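Local atomic coordinates of DNA-binding protein HU (Anabaena sp., PDB entry 1P71), a protein that binds and bends DNA as a homodimeric histone-like protein, wrapping it to guard against denaturation, and is essential for heterocyst differentiation. Residues 83-86 with 87-91; 24-27 with 28-32. All coordinates share one frame; numbering follows the deposited sequence.

Contact 1. Residues 83-86 with 87-91; sequences KLFR and EKVAP
Phe85 and Val89, one helical turn apart, make the apolar contact of this short helix: Val89 CG2 lies 3.7 Å from Phe85 CE1 and meets the ring at an oblique angle. The two side chains cross rather than run alongside each other. Phe85 CB leads away from the next turn, but with CG anti to the backbone N (chi1 -159°) the CD1 and CE1 side of the ring comes back to Val89 CG2. A beta-branched valine suits its place, because CG2 can touch the ring while CG1 points elsewhere. Both residues are buried, and the second subunit finishes the packing: its Pro77 lies against Phe85 and its Ser37 against Val89. Within the same chain, the ring of Phe47 meets that of Phe85.

On another side of the helix, the bent lysine chain of Lys83 crosses the straight one of Glu87, and a methylene rather than the ammonium meets the carboxylate. Lys83 CE is 3.3 Å from Glu87 OE1, while Lys83 NZ stays 4.2 Å from that oxygen, too far for a salt bridge though probably near enough for a mild attraction. Arg86 turns back toward the start of the helix; its flat guanidinium has Lys83 CA over the margin of one face, and NH1 is hydrogen-bonded to Ala81 O. Long charged residues suit this more exposed side, where their aliphatic stems can pack.

Backbone bonds run from Glu87 N to Lys83 O (3.1 Å), from Lys88 N to Leu84 O (3.0 Å) and from Val89 N to Phe85 O (3.1 Å). The arrangement is that of an amphipathic alpha-helix, here the short C-terminal helix of the HU fold, with its apolar side against the partner subunit.

Contact 2. Residues 24-27 with 28-32; sequences VLTA and ALETI
Thr31 has OG1 anti to its carbonyl carbon and beside its backbone N (chi1 -62°), which turns the hydroxyl back along the helix onto Ala27 O, 2.7 Å away. Thr31 N bonds to the same oxygen at 2.9 Å, and the two donors reach it from opposite faces of the carbonyl plane. The same rotamer at Thr26 aims OG1 back one turn, to Asp22 O, and leaves the methyl CG2 for Glu30.

The side chains of Glu30 and Thr26 run alongside each other in the same direction. The straight glutamate chain brings Glu30 OE2 to 3.7 Å from Thr26 CG2, a van der Waals contact, while Glu30 CG packs 3.1 Å from Thr26 O. Glu30 is exposed, as suits a carboxylate.

Leu25 and Leu29 cross one turn apart, with Leu29 CD1 4.1 Å from Leu25 CG. Leu25 also touches Leu6 and Val7 of helix 3-14, while Leu29 packs on Phe47 of the second subunit. Ala27 and Ala28 are buried, where a mere methyl lets neighbouring groups come close: Ala28 CB sits 3.4 Å from both Val24 O and Leu25 O. Leu29 N is bonded to Leu25 O with a nearly straight N-H...O angle of 170°.

Thr31 OG1 is also hydrogen-bonded to Lys13 NZ of the second subunit. A threonine therefore suits this buried place: its hydroxyl pairs with a helix carbonyl and still meets a charged group across the dimer interface. Two donors on Ala27 O would draw electron density toward that oxygen, and the lysine would probably make the Thr31 hydroxyl a stronger donor to it, giving a polar link within a largely apolar interface.

How the contacts relate
Following the chain from the N terminus, contact 2 comes first, in the middle of helix 18-37, and contact 1 much later, in helix 83-89 and the residues just after it. Each joins adjoining residues of one continuous stretch, so each closes only a helical turn; they stand in series and neither nest nor cross. Between them run the strands 42-44, 48-61 and 68-81, which form an antiparallel sheet. The contact centres are 24 Å apart and the nearest atoms about 11 Å, without touching. Both face the second subunit, so the long helix and the C-terminal helix each tie this chain into the homodimer.

Contact 1. Residues 83-86 with 87-91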
# COMPACT_ATOMS: atom_id res chain seq x y z
N LYS C 83 -3.49 -10.94 -4.36
CA LYS C 83 -4.28 -12.10 -3.95
C LYS C 83 -3.81 -12.75 -2.66
O LYS C 83 -4.63 -13.19 -1.86
CB LYS C 83 -4.37 -13.15 -5.06
CG LYS C 83 -5.22 -14.37 -4.71
CD LYS C 83 -5.87 -14.95 -5.96
CE LYS C 83 -6.58 -16.26 -5.65
NZ LYS C 83 -7.43 -16.71 -6.80
N LEU C 84 -2.49 -12.81 -2.46
CA LEU C 84 -1.91 -13.38 -1.25
C LEU C 84 -2.20 -12.51 -0.04
O LEU C 84 -2.56 -13.02 1.03
CB LEU C 84 -0.39 -13.63 -1.38
CG LEU C 84 0.31 -14.21 -0.13
CD1 LEU C 84 0.22 -15.77 0.00
CD2 LEU C 84 1.76 -13.73 0.06
N PHE C 85 -2.07 -11.20 -0.20
CA PHE C 85 -2.40 -10.26 0.87
C PHE C 85 -3.89 -10.39 1.28
O PHE C 85 -4.22 -10.57 2.44
CB PHE C 85 -2.04 -8.84 0.43
CG PHE C 85 -1.87 -7.86 1.56
CD1 PHE C 85 -2.28 -8.17 2.87
CD2 PHE C 85 -1.30 -6.62 1.31
CE1 PHE C 85 -2.12 -7.25 3.89
CE2 PHE C 85 -1.12 -5.69 2.35
CZ PHE C 85 -1.54 -6.01 3.64
N ARG C 86 -4.80 -10.32 0.30
CA ARG C 86 -6.24 -10.52 0.56
C ARG C 86 -6.62 -11.81 1.28
O ARG C 86 -7.52 -11.82 2.12
CB ARG C 86 -7.05 -10.37 -0.72
CG ARG C 86 -7.00 -8.94 -1.27
CD ARG C 86 -7.71 -8.72 -2.60
NE ARG C 86 -7.77 -9.92 -3.44
CZ ARG C 86 -7.20 -10.03 -4.64
NH1 ARG C 86 -6.53 -9.01 -5.16
NH2 ARG C 86 -7.31 -11.16 -5.33
N GLU C 87 -5.96 -12.91 0.91
CA GLU C 87 -6.27 -14.23 1.43
C GLU C 87 -5.63 -14.54 2.79
O GLU C 87 -6.12 -15.38 3.54
CB GLU C 87 -5.98 -15.30 0.38
CG GLU C 87 -6.91 -15.20 -0.83
CD GLU C 87 -6.79 -16.35 -1.82
OE1 GLU C 87 -7.73 -16.54 -2.62
OE2 GLU C 87 -5.77 -17.06 -1.81
N LYS C 88 -4.55 -13.85 3.12
CA LYS C 88 -3.99 -13.97 4.46
C LYS C 88 -4.87 -13.18 5.44
O LYS C 88 -5.10 -13.61 6.57
CB LYS C 88 -2.53 -13.48 4.51
CG LYS C 88 -1.50 -14.34 3.76
CD LYS C 88 -1.65 -15.86 3.98
CE LYS C 88 -0.86 -16.36 5.20
NZ LYS C 88 0.21 -17.39 4.85
N VAL C 89 -5.35 -12.03 4.99
CA VAL C 89 -6.27 -11.21 5.76
C VAL C 89 -7.66 -11.88 5.84
O VAL C 89 -8.32 -11.83 6.88
CB VAL C 89 -6.37 -9.77 5.17
CG1 VAL C 89 -7.46 -8.97 5.84
CG2 VAL C 89 -5.06 -9.06 5.34
N ALA C 90 -8.08 -12.53 4.76
CA ALA C 90 -9.32 -13.28 4.75
C ALA C 90 -9.19 -14.68 4.12
O ALA C 90 -9.53 -14.87 2.94
CB ALA C 90 -10.45 -12.47 4.09
N PRO C 91 -8.72 -15.66 4.90
CA PRO C 91 -8.54 -17.04 4.42
C PRO C 91 -9.79 -17.63 3.77
O PRO C 91 -10.86 -17.71 4.41
CB PRO C 91 -8.18 -17.80 5.70
CG PRO C 91 -7.53 -16.78 6.56
CD PRO C 91 -8.30 -15.52 6.31

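Contact 2. Residues 24-27 with 28-32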
# COMPACT_ATOMS: atom_id res chain seq x y z
N VAL C 24 17.71 0.04 3.24
CA VAL C 24 17.04 -0.53 2.07
C VAL C 24 15.52 -0.25 2.10
O VAL C 24 14.92 0.09 1.08
CB VAL C 24 17.33 -2.05 1.93
CG1 VAL C 24 16.53 -2.67 0.78
CG2 VAL C 24 18.82 -2.31 1.75
N LEU C 25 14.91 -0.34 3.28
CA LEU C 25 13.48 -0.05 3.37
C LEU C 25 13.16 1.42 3.04
O LEU C 25 12.23 1.69 2.29
CB LEU C 25 12.90 -0.47 4.73
CG LEU C 25 11.41 -0.14 4.94
CD1 LEU C 25 10.48 -1.08 4.12
CD2 LEU C 25 11.04 -0.13 6.43
N THR C 26 13.94 2.36 3.57
CA THR C 26 13.71 3.79 3.33
C THR C 26 13.82 4.10 1.84
O THR C 26 12.97 4.80 1.29
CB THR C 26 14.68 4.66 4.16
OG1 THR C 26 14.49 4.38 5.55
CG2 THR C 26 14.32 6.14 4.04
N ALA C 27 14.86 3.58 1.19
CA ALA C 27 15.02 3.77 -0.24
C ALA C 27 13.87 3.17 -1.05
O ALA C 27 13.50 3.72 -2.07
CB ALA C 27 16.34 3.22 -0.72
N ALA C 28 13.32 2.04 -0.58
CA ALA C 28 12.23 1.34 -1.27
C ALA C 28 10.95 2.16 -1.27
O ALA C 28 10.31 2.35 -2.31
CB ALA C 28 12.00 -0.04 -0.65
N LEU C 29 10.60 2.68 -0.09
CA LEU C 29 9.44 3.55 0.07
C LEU C 29 9.61 4.87 -0.66
O LEU C 29 8.66 5.37 -1.26
CB LEU C 29 9.16 3.81 1.55
CG LEU C 29 9.07 2.58 2.45
CD1 LEU C 29 8.98 3.01 3.92
CD2 LEU C 29 7.93 1.66 2.06
N GLU C 30 10.82 5.45 -0.62
CA GLU C 30 11.08 6.70 -1.32
C GLU C 30 10.95 6.52 -2.83
O GLU C 30 10.43 7.40 -3.53
CB GLU C 30 12.44 7.31 -0.94
CG GLU C 30 12.54 7.80 0.51
CD GLU C 30 13.84 8.52 0.84
OE1 GLU C 30 14.82 8.48 0.04
OE2 GLU C 30 13.90 9.13 1.93
N THR C 31 11.42 5.37 -3.32
CA THR C 31 11.32 4.99 -4.73
C THR C 31 9.89 4.78 -5.19
O THR C 31 9.52 5.20 -6.28
CB THR C 31 12.14 3.72 -5.01
OG1 THR C 31 13.52 3.97 -4.74
CG2 THR C 31 12.13 3.36 -6.52
N ILE C 32 9.08 4.12 -4.35
CA ILE C 32 7.69 3.90 -4.68
C ILE C 32 6.97 5.24 -4.87
O ILE C 32 6.26 5.42 -5.85
CB ILE C 32 6.98 3.05 -3.59
CG1 ILE C 32 7.49 1.61 -3.63
CG2 ILE C 32 5.46 3.10 -3.80
CD1 ILE C 32 7.12 0.77 -2.36